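Local coordinates for protein agmatinase (PDB 1WOH) that probably hydrolyses agmatine to putrescine and urea, as a manganese-dependent member of the arginase family, at residues D205-T208 / A209-G213. Numbering follows the deposited sequence.
Sequences DDVT and ADLAG
Ala209 N donates to Asp205 O (2.9 Å) and Asp210 N to Asp206 O (2.8 Å), two i to i+4 bonds that complete the last turn of helix 204-209. Both are fairly straight, with N-H...O angles of 156° and 158°. At Asp210 the backbone swings into an extended conformation, breaking the helical run, and the next helix, 211-215, starts at once. Although Leu211 N lies 3.3 Å from Val207 O, its angle is too poor for a third bond of the series. The apolar link across this break is between Val207 and Leu211, whose side chains lie side by side and point the same way, Val207 CG1 touching Leu211 CD2 at 4.0 Å. Val207 CG1 stands anti to the backbone N (chi1 176°), which carries it beside its own carbonyl carbon and up against the leucine methyl. Ala209 CB packs against Asp205 O at 3.3 Å, next to the bond its own amide makes. In helix 204-209, Thr208 OG1 makes a weak hydrogen bond back to Met204 O. Asp210 is the N-cap of helix 211-215: its OD1 accepts from Gly213 N at 2.9 Å, the amide coming from above the carboxylate plane. The two short helices follow strand 200-203, an outermost strand, within this chain, of the parallel sheet in this alpha/beta fold, and lead toward strand 223-229. Asp210 thus serves both helices, its amide closing one and its carboxylate capping the other, where its negative charge would be expected to interact favourably with the helix dipole.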
# COMPACT_ATOMS: atom_id res chain seq x y z
N ASP A 205 21.28 -20.62 14.07
CA ASP A 205 21.00 -21.49 15.21
C ASP A 205 22.08 -21.41 16.29
O ASP A 205 21.78 -21.56 17.48
CB ASP A 205 20.86 -22.95 14.76
CG ASP A 205 19.56 -23.20 14.02
OD1 ASP A 205 18.49 -22.80 14.53
OD2 ASP A 205 19.61 -23.82 12.93
N ASP A 206 23.33 -21.18 15.89
CA ASP A 206 24.42 -21.07 16.85
C ASP A 206 24.31 -19.76 17.60
O ASP A 206 24.61 -19.69 18.80
CB ASP A 206 25.78 -21.14 16.14
CG ASP A 206 26.04 -22.49 15.50
OD1 ASP A 206 25.26 -23.43 15.76
OD2 ASP A 206 27.04 -22.61 14.76
N VAL A 207 23.90 -18.71 16.90
CA VAL A 207 23.73 -17.40 17.51
C VAL A 207 22.67 -17.52 18.60
O VAL A 207 22.83 -16.98 19.70
CB VAL A 207 23.26 -16.36 16.48
CG1 VAL A 207 22.99 -15.03 17.16
CG2 VAL A 207 24.32 -16.18 15.41
N THR A 208 21.58 -18.21 18.29
CA THR A 208 20.49 -18.39 19.24
C THR A 208 20.94 -19.25 20.42
O THR A 208 20.68 -18.93 21.57
CB THR A 208 19.28 -19.06 18.56
OG1 THR A 208 18.81 -18.22 17.50
CG2 THR A 208 18.14 -19.27 19.57
N ALA A 209 21.63 -20.35 20.11
CA ALA A 209 22.09 -21.27 21.13
C ALA A 209 23.14 -20.71 22.08
O ALA A 209 23.11 -20.99 23.28
CB ALA A 209 22.63 -22.54 20.46
N ASP A 210 24.08 -19.93 21.56
CA ASP A 210 25.14 -19.36 22.39
C ASP A 210 25.84 -18.18 21.72
O ASP A 210 26.86 -18.35 21.05
CB ASP A 210 26.16 -20.46 22.72
CG ASP A 210 27.43 -19.91 23.35
OD1 ASP A 210 27.36 -18.89 24.08
OD2 ASP A 210 28.51 -20.51 23.13
N LEU A 211 25.29 -16.99 21.93
CA LEU A 211 25.85 -15.78 21.36
C LEU A 211 27.29 -15.56 21.81
O LEU A 211 28.14 -15.14 21.03
CB LEU A 211 24.97 -14.58 21.74
CG LEU A 211 25.27 -13.20 21.16
CD1 LEU A 211 26.47 -12.60 21.87
CD2 LEU A 211 25.53 -13.30 19.67
N ALA A 212 27.57 -15.86 23.08
CA ALA A 212 28.92 -15.69 23.60
C ALA A 212 29.91 -16.49 22.76
O ALA A 212 30.95 -15.97 22.35
CB ALA A 212 28.98 -16.15 25.06
N GLY A 213 29.57 -17.75 22.51
CA GLY A 213 30.44 -18.61 21.72
C GLY A 213 30.65 -18.06 20.32
O GLY A 213 31.70 -18.27 19.72